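Local coordinates for serine proteinase inhibitor 1 (PDB 6BJ5), which inhibits serine-type endopeptidases as a member of the serpin family and contributes to the virulence of myxoma virus, at residues G19-Y27 with L220-L229; L143-W154 with E303-I314. All blocks are in the same frame, centred on the assembly; numbering follows the deposited sequence.

Contact 1. Residues G19-Y27 with L220-L229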
# COMPACT_ATOMS: atom_id res chain seq x y z
N GLY A 19 -8.35 -4.02 -2.76
CA GLY A 19 -7.12 -3.43 -2.26
C GLY A 19 -7.33 -2.70 -0.95
O GLY A 19 -6.59 -2.88 0.01
N LEU A 20 -8.38 -1.89 -0.89
CA LEU A 20 -8.63 -1.08 0.29
C LEU A 20 -9.24 -1.89 1.42
O LEU A 20 -8.93 -1.67 2.59
CB LEU A 20 -9.57 0.06 -0.10
CG LEU A 20 -9.79 1.12 0.96
CD1 LEU A 20 -8.45 1.86 1.07
CD2 LEU A 20 -10.94 2.07 0.56
N TRP A 21 -10.04 -2.89 1.07
CA TRP A 21 -10.64 -3.75 2.08
C TRP A 21 -9.63 -4.71 2.68
O TRP A 21 -9.91 -5.32 3.71
CB TRP A 21 -11.83 -4.51 1.45
CG TRP A 21 -13.09 -3.67 1.24
CD1 TRP A 21 -13.24 -2.59 0.42
CD2 TRP A 21 -14.37 -3.90 1.84
NE1 TRP A 21 -14.52 -2.11 0.49
CE2 TRP A 21 -15.24 -2.90 1.35
CE3 TRP A 21 -14.87 -4.84 2.75
CZ2 TRP A 21 -16.57 -2.81 1.74
CZ3 TRP A 21 -16.19 -4.75 3.14
CH2 TRP A 21 -17.03 -3.75 2.63
N THR A 22 -8.46 -4.88 2.04
CA THR A 22 -7.46 -5.77 2.61
C THR A 22 -6.87 -5.19 3.89
O THR A 22 -6.44 -5.96 4.76
CB THR A 22 -6.34 -6.06 1.60
OG1 THR A 22 -6.89 -6.69 0.43
CG2 THR A 22 -5.29 -6.99 2.22
N PHE A 23 -6.85 -3.85 4.04
CA PHE A 23 -6.16 -3.27 5.18
C PHE A 23 -6.76 -3.72 6.49
O PHE A 23 -6.02 -3.98 7.45
CB PHE A 23 -6.13 -1.74 5.12
CG PHE A 23 -5.30 -1.12 6.23
CD1 PHE A 23 -3.91 -1.10 6.16
CD2 PHE A 23 -5.90 -0.59 7.36
CE1 PHE A 23 -3.16 -0.58 7.18
CE2 PHE A 23 -5.16 -0.07 8.37
CZ PHE A 23 -3.78 -0.06 8.28
N ARG A 24 -8.08 -3.94 6.54
CA ARG A 24 -8.70 -4.41 7.78
C ARG A 24 -8.18 -5.75 8.28
O ARG A 24 -8.32 -6.03 9.47
CB ARG A 24 -10.23 -4.39 7.66
CG ARG A 24 -10.82 -3.13 7.00
CD ARG A 24 -12.36 -3.20 6.84
NE ARG A 24 -12.89 -2.11 6.02
CZ ARG A 24 -14.16 -1.97 5.64
NH1 ARG A 24 -15.07 -2.91 5.94
NH2 ARG A 24 -14.54 -0.88 4.99
N TYR A 25 -7.52 -6.57 7.45
CA TYR A 25 -7.03 -7.85 7.92
C TYR A 25 -5.55 -7.83 8.25
O TYR A 25 -5.05 -8.80 8.81
CB TYR A 25 -7.29 -8.96 6.88
CG TYR A 25 -8.74 -9.02 6.49
CD1 TYR A 25 -9.23 -8.19 5.50
CD2 TYR A 25 -9.63 -9.84 7.17
CE1 TYR A 25 -10.55 -8.21 5.17
CE2 TYR A 25 -10.96 -9.86 6.84
CZ TYR A 25 -11.41 -9.03 5.83
OH TYR A 25 -12.73 -9.00 5.44
N VAL A 26 -4.86 -6.75 7.93
CA VAL A 26 -3.48 -6.57 8.36
C VAL A 26 -3.34 -5.49 9.41
O VAL A 26 -2.27 -5.38 10.03
CB VAL A 26 -2.56 -6.27 7.16
CG1 VAL A 26 -2.68 -7.39 6.14
CG2 VAL A 26 -2.89 -4.90 6.53
N TYR A 27 -4.39 -4.70 9.66
CA TYR A 27 -4.35 -3.68 10.70
C TYR A 27 -3.95 -4.31 12.02
O TYR A 27 -4.27 -5.47 12.31
CB TYR A 27 -5.69 -2.98 10.84
CG TYR A 27 -5.80 -2.22 12.14
CD1 TYR A 27 -5.05 -1.08 12.36
CD2 TYR A 27 -6.64 -2.66 13.15
CE1 TYR A 27 -5.14 -0.40 13.56
CE2 TYR A 27 -6.74 -1.99 14.34
CZ TYR A 27 -5.99 -0.86 14.54
OH TYR A 27 -6.10 -0.21 15.75
N LEU A 220 -9.39 4.03 16.97
CA LEU A 220 -8.86 3.75 15.65
C LEU A 220 -9.50 2.49 15.06
O LEU A 220 -9.98 2.51 13.92
CB LEU A 220 -7.35 3.60 15.72
CG LEU A 220 -6.60 3.30 14.44
CD1 LEU A 220 -6.85 4.42 13.45
CD2 LEU A 220 -5.13 3.19 14.78
N GLY A 221 -9.57 1.41 15.85
CA GLY A 221 -10.10 0.16 15.33
C GLY A 221 -11.49 0.28 14.75
O GLY A 221 -11.83 -0.41 13.79
N GLU A 222 -12.30 1.19 15.29
CA GLU A 222 -13.61 1.45 14.72
C GLU A 222 -13.49 2.11 13.34
O GLU A 222 -14.26 1.79 12.43
CB GLU A 222 -14.44 2.28 15.68
CG GLU A 222 -15.93 1.93 15.61
CD GLU A 222 -16.23 0.48 16.06
OE1 GLU A 222 -15.39 -0.14 16.75
OE2 GLU A 222 -17.31 -0.05 15.71
N ILE A 223 -12.55 3.05 13.18
CA ILE A 223 -12.32 3.64 11.86
C ILE A 223 -11.87 2.58 10.87
O ILE A 223 -12.26 2.59 9.69
CB ILE A 223 -11.28 4.77 11.95
CG1 ILE A 223 -11.81 5.89 12.82
CG2 ILE A 223 -10.97 5.28 10.55
CD1 ILE A 223 -13.06 6.46 12.28
N VAL A 224 -11.01 1.66 11.30
CA VAL A 224 -10.51 0.63 10.40
C VAL A 224 -11.66 -0.22 9.88
O VAL A 224 -11.79 -0.47 8.68
CB VAL A 224 -9.43 -0.21 11.10
CG1 VAL A 224 -9.16 -1.49 10.34
CG2 VAL A 224 -8.15 0.60 11.24
N ARG A 225 -12.53 -0.66 10.79
CA ARG A 225 -13.63 -1.54 10.39
C ARG A 225 -14.66 -0.85 9.51
O ARG A 225 -15.47 -1.55 8.90
CB ARG A 225 -14.27 -2.14 11.64
CG ARG A 225 -13.42 -3.25 12.22
CD ARG A 225 -14.07 -3.90 13.42
NE ARG A 225 -14.11 -2.97 14.54
CZ ARG A 225 -13.09 -2.79 15.37
NH1 ARG A 225 -11.96 -3.47 15.21
NH2 ARG A 225 -13.19 -1.91 16.36
N ALA A 226 -14.63 0.47 9.39
CA ALA A 226 -15.56 1.21 8.55
C ALA A 226 -14.97 1.76 7.25
O ALA A 226 -15.73 2.30 6.43
CB ALA A 226 -16.14 2.40 9.34
N LEU A 227 -13.65 1.71 7.06
CA LEU A 227 -13.01 2.42 5.95
C LEU A 227 -13.42 1.83 4.61
O LEU A 227 -13.23 0.63 4.36
CB LEU A 227 -11.49 2.37 6.09
CG LEU A 227 -10.60 3.49 5.53
CD1 LEU A 227 -9.59 2.95 4.58
CD2 LEU A 227 -11.39 4.66 4.91
N ASP A 228 -13.91 2.66 3.70
CA ASP A 228 -14.10 2.20 2.33
C ASP A 228 -14.18 3.43 1.44
O ASP A 228 -14.05 4.57 1.90
CB ASP A 228 -15.31 1.24 2.21
CG ASP A 228 -16.67 1.88 2.61
OD1 ASP A 228 -16.89 3.10 2.43
OD2 ASP A 228 -17.51 1.12 3.14
N LEU A 229 -14.31 3.20 0.14
CA LEU A 229 -14.15 4.31 -0.78
C LEU A 229 -15.30 5.30 -0.65
O LEU A 229 -15.11 6.50 -0.90
CB LEU A 229 -14.03 3.80 -2.20
CG LEU A 229 -12.55 3.57 -2.56
CD1 LEU A 229 -12.44 3.01 -3.95
CD2 LEU A 229 -11.69 4.83 -2.41
O HOH W 1 -14.83 0.09 -1.11
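Y27 lies along the helix 220-226, and its side chain can be followed atom by atom. Y27 CB starts 3.8 Å from V224 CG1. Because Y27 CG is anti to the backbone N (chi1 164°), the ring is carried across that valine, where V224 CG2 sits over one face, 3.8 Å from the Y27 ring centroid and 13° off the normal, a CH-pi contact. Further out, Y27 CE1 meets L220 CD2 at 3.8 Å, while CE2 looks toward the CA of G221. The hydroxyl also ends on leucine, Y27 OH lying 3.7 Å from L220 CD2. The same V224 CG2 touches the edge of the F23 ring, so one methyl serves two aromatic rings in different ways.

R24 runs antiparallel to the V224 side chain, fully stretched as far as NE, with R24 CG 3.3 Å from V224 O; one face of its guanidinium looks toward R225 O, although the position of its NH2 end is doubtful. Beyond it, L20 crosses L227 at about a right angle, CD1 to CD1 3.8 Å, and its CD2 packs on L229. W21 NE1 donates to a water at 2.7 Å that is only weakly held by L229 N. D228 precedes helix 229-238 as its N-cap, its OD1 bonded to L231 N and S230 OG.

In serpin topology, the contact therefore joins the N-terminal helix A region, here 18-26, to helix G (220-226) and the start of helix H, which follow the last strand of the three-stranded sheet 188-217.

Contact 2. Residues L143-W154 with E303-I314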
# COMPACT_ATOMS: atom_id res chain seq x y z
N LEU A 143 6.60 -15.29 -10.89
CA LEU A 143 6.62 -14.21 -9.91
C LEU A 143 5.95 -13.01 -10.55
O LEU A 143 6.38 -12.56 -11.62
CB LEU A 143 8.05 -13.88 -9.46
CG LEU A 143 8.05 -12.74 -8.46
CD1 LEU A 143 7.57 -13.31 -7.10
CD2 LEU A 143 9.41 -12.11 -8.35
N LEU A 144 4.86 -12.55 -9.96
CA LEU A 144 4.17 -11.37 -10.44
C LEU A 144 4.53 -10.26 -9.48
O LEU A 144 4.28 -10.38 -8.27
CB LEU A 144 2.66 -11.56 -10.48
CG LEU A 144 1.91 -10.58 -11.37
CD1 LEU A 144 0.57 -11.18 -11.77
CD2 LEU A 144 1.72 -9.21 -10.73
N LEU A 145 5.12 -9.18 -9.98
CA LEU A 145 5.68 -8.18 -9.09
C LEU A 145 5.13 -6.80 -9.46
O LEU A 145 5.19 -6.39 -10.63
CB LEU A 145 7.21 -8.22 -9.13
CG LEU A 145 7.85 -7.09 -8.34
CD1 LEU A 145 7.74 -7.38 -6.87
CD2 LEU A 145 9.30 -6.92 -8.74
N SER A 146 4.60 -6.11 -8.45
CA SER A 146 4.06 -4.75 -8.54
C SER A 146 4.82 -3.83 -7.59
O SER A 146 4.83 -4.05 -6.37
CB SER A 146 2.56 -4.74 -8.21
OG SER A 146 1.99 -3.44 -8.33
N SER A 147 5.43 -2.78 -8.14
CA SER A 147 6.23 -1.84 -7.36
C SER A 147 5.59 -0.46 -7.43
O SER A 147 5.23 0.00 -8.51
CB SER A 147 7.64 -1.76 -7.92
OG SER A 147 8.30 -2.99 -7.72
N VAL A 148 5.48 0.21 -6.28
CA VAL A 148 4.93 1.56 -6.20
C VAL A 148 5.93 2.43 -5.46
O VAL A 148 6.44 2.03 -4.40
CB VAL A 148 3.56 1.61 -5.50
CG1 VAL A 148 3.02 3.01 -5.56
CG2 VAL A 148 2.57 0.66 -6.15
N ARG A 149 6.22 3.61 -6.00
CA ARG A 149 7.15 4.53 -5.35
C ARG A 149 6.61 5.95 -5.38
O ARG A 149 6.04 6.39 -6.38
CB ARG A 149 8.51 4.54 -6.04
CG ARG A 149 9.20 3.19 -6.08
CD ARG A 149 9.92 2.84 -4.80
NE ARG A 149 10.77 1.67 -5.02
CZ ARG A 149 10.34 0.42 -5.18
NH1 ARG A 149 9.04 0.14 -5.14
NH2 ARG A 149 11.23 -0.55 -5.38
N MET A 150 6.80 6.66 -4.28
CA MET A 150 6.44 8.07 -4.23
C MET A 150 7.42 8.77 -3.32
O MET A 150 7.67 8.31 -2.20
CB MET A 150 5.02 8.27 -3.72
CG MET A 150 4.61 9.72 -3.76
SD MET A 150 3.06 9.84 -2.90
CE MET A 150 3.53 8.92 -1.43
N LYS A 151 7.98 9.88 -3.80
CA LYS A 151 8.81 10.75 -2.98
C LYS A 151 8.47 12.19 -3.36
O LYS A 151 8.77 12.61 -4.48
CB LYS A 151 10.29 10.43 -3.17
CG LYS A 151 11.21 11.17 -2.23
CD LYS A 151 12.64 10.70 -2.40
CE LYS A 151 13.55 11.39 -1.40
NZ LYS A 151 13.54 12.87 -1.58
N THR A 152 7.87 12.93 -2.43
CA THR A 152 7.31 14.26 -2.70
C THR A 152 7.35 15.14 -1.45
O THR A 152 7.05 14.67 -0.34
CB THR A 152 5.86 14.17 -3.20
OG1 THR A 152 5.73 13.13 -4.18
CG2 THR A 152 5.41 15.51 -3.80
N SER A 153 7.63 16.42 -1.64
CA SER A 153 7.60 17.36 -0.52
C SER A 153 6.17 17.76 -0.20
O SER A 153 5.25 17.54 -0.99
CB SER A 153 8.40 18.62 -0.84
OG SER A 153 9.68 18.29 -1.31
N TRP A 154 5.99 18.31 1.00
CA TRP A 154 4.72 18.94 1.34
C TRP A 154 4.54 20.20 0.49
O TRP A 154 5.50 20.80 -0.00
CB TRP A 154 4.66 19.33 2.82
CG TRP A 154 4.81 18.19 3.77
CD1 TRP A 154 5.85 17.97 4.65
CD2 TRP A 154 3.90 17.11 3.96
NE1 TRP A 154 5.63 16.81 5.36
CE2 TRP A 154 4.43 16.27 4.96
CE3 TRP A 154 2.67 16.77 3.38
CZ2 TRP A 154 3.79 15.11 5.37
CZ3 TRP A 154 2.03 15.63 3.80
CH2 TRP A 154 2.59 14.80 4.78
N GLU A 303 9.47 16.55 8.24
CA GLU A 303 9.14 17.96 8.00
C GLU A 303 9.11 18.28 6.51
O GLU A 303 8.30 19.10 6.07
CB GLU A 303 10.15 18.89 8.70
CG GLU A 303 10.14 18.84 10.22
CD GLU A 303 10.97 17.69 10.77
OE1 GLU A 303 11.48 16.88 9.97
OE2 GLU A 303 11.11 17.59 12.02
N ARG A 304 9.97 17.64 5.72
CA ARG A 304 10.15 18.02 4.31
C ARG A 304 9.11 17.40 3.37
O ARG A 304 8.87 17.94 2.28
CB ARG A 304 11.58 17.65 3.91
CG ARG A 304 11.91 17.66 2.43
CD ARG A 304 12.38 18.99 1.88
NE ARG A 304 12.77 18.83 0.48
CZ ARG A 304 12.52 19.72 -0.49
NH1 ARG A 304 11.87 20.85 -0.21
NH2 ARG A 304 12.90 19.46 -1.73
N GLY A 305 8.45 16.32 3.76
CA GLY A 305 7.53 15.61 2.88
C GLY A 305 7.49 14.13 3.24
O GLY A 305 7.74 13.75 4.38
N THR A 306 7.21 13.29 2.24
CA THR A 306 6.98 11.87 2.46
C THR A 306 7.69 11.02 1.41
O THR A 306 7.66 11.35 0.21
CB THR A 306 5.48 11.56 2.42
OG1 THR A 306 4.83 12.19 3.54
CG2 THR A 306 5.23 10.02 2.46
N THR A 307 8.29 9.91 1.85
CA THR A 307 8.88 8.91 0.95
C THR A 307 8.19 7.59 1.22
O THR A 307 8.21 7.10 2.35
CB THR A 307 10.39 8.77 1.14
OG1 THR A 307 11.02 10.05 0.97
CG2 THR A 307 10.97 7.79 0.10
N ALA A 308 7.56 7.02 0.19
CA ALA A 308 6.74 5.82 0.36
C ALA A 308 7.06 4.80 -0.72
O ALA A 308 7.24 5.14 -1.90
CB ALA A 308 5.24 6.12 0.31
N SER A 309 7.04 3.54 -0.32
CA SER A 309 7.50 2.50 -1.21
C SER A 309 6.69 1.24 -0.96
O SER A 309 6.36 0.92 0.19
CB SER A 309 8.98 2.23 -0.93
OG SER A 309 9.48 1.31 -1.84
N SER A 310 6.38 0.52 -2.04
CA SER A 310 5.70 -0.75 -1.83
C SER A 310 5.95 -1.70 -3.00
O SER A 310 5.85 -1.30 -4.17
CB SER A 310 4.21 -0.54 -1.62
OG SER A 310 3.59 -1.79 -1.36
N ASP A 311 6.24 -2.96 -2.67
CA ASP A 311 6.41 -4.01 -3.66
C ASP A 311 5.52 -5.18 -3.28
O ASP A 311 5.62 -5.69 -2.16
CB ASP A 311 7.87 -4.45 -3.73
CG ASP A 311 8.78 -3.33 -4.16
OD1 ASP A 311 8.50 -2.72 -5.21
OD2 ASP A 311 9.74 -3.03 -3.42
N THR A 312 4.65 -5.59 -4.20
CA THR A 312 3.76 -6.73 -4.00
C THR A 312 4.22 -7.88 -4.87
O THR A 312 4.43 -7.71 -6.07
CB THR A 312 2.31 -6.36 -4.33
OG1 THR A 312 1.91 -5.25 -3.51
CG2 THR A 312 1.38 -7.53 -4.08
N ALA A 313 4.40 -9.04 -4.25
CA ALA A 313 4.89 -10.24 -4.93
C ALA A 313 3.87 -11.36 -4.86
O ALA A 313 3.56 -11.84 -3.76
CB ALA A 313 6.22 -10.70 -4.32
N ILE A 314 3.39 -11.82 -6.01
CA ILE A 314 2.46 -12.95 -6.10
C ILE A 314 3.23 -14.19 -6.54
O ILE A 314 3.86 -14.20 -7.61
CB ILE A 314 1.28 -12.65 -7.04
CG1 ILE A 314 0.44 -11.53 -6.43
CG2 ILE A 314 0.40 -13.91 -7.17
CD1 ILE A 314 -0.70 -11.02 -7.28
O HOH W 2 3.19 -2.82 -3.99
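D311 turns CG anti to its carbonyl carbon (chi1 -62°) and R149 folds back at CG (chi2 -81°), bringing carboxylate and guanidinium together over the sheet face of S147 and S309. Strand 305-314 lies antiparallel between 142-153 and 293-302, the position of an inserted reactive-centre loop in serpin sheet A. OD1 of D311 receives two donors from opposite faces of the carboxylate plane: S147 OG at 2.5 Å on the anti side, and R149 NH1 at 2.9 Å on the syn side. The second is a salt bridge that lies almost in the guanidinium plane, although the two planes are 68° apart. S309 OG lies over one guanidinium face without bonding to it; NH1, bonded to D311 OD1 and weakly to V148 O, chiefly sets its turn.

Ten backbone N-H...O bonds tie five hydrogen-bonded pairs, from L144 with I314 to T152 with T306, which documents an unbroken register. On the opposite face of the sheet from the ion pair, M150 CE packs on A308 CB at 3.7 Å. On this face too, a water donates to S146 O and bonds S310 OG and T312 OG1, at 2.9 and 2.8 Å from its oxygen; S297 and Q295 of strand 293-302 are further partners of these hydroxyls. Helix 37-49 packs against L144, S146 and V148.

At the far end, W154 N donates to R304 O (3.2 Å), and G305 has backbone angles that call for glycine. W154 NE1 bonds D302 O and its ring stacks on Y205, while G305 CA lies 3.5 Å from the centroid of the W154 five-membered ring, over its face.

In the fold
Along the chain the segments alternate: 19-27, 143-154, 220-229, then 303-314, so the two contacts interlock in sequence. Their centres are 20 Å apart and their nearest atoms about 9 Å, without touching. Contact 2 lies within the large mixed sheet, close to the middle of the chain; contact 1 lies among helices nearer the outside. The second protein chain lies between them: its F30 packs on V148, A308 and S310 of contact 2, and its M31 on F23 and L227 of contact 1. With 305-314 as a central strand, this is consistent with a cleaved, loop-inserted serpin whose C-terminal fragment remains bound.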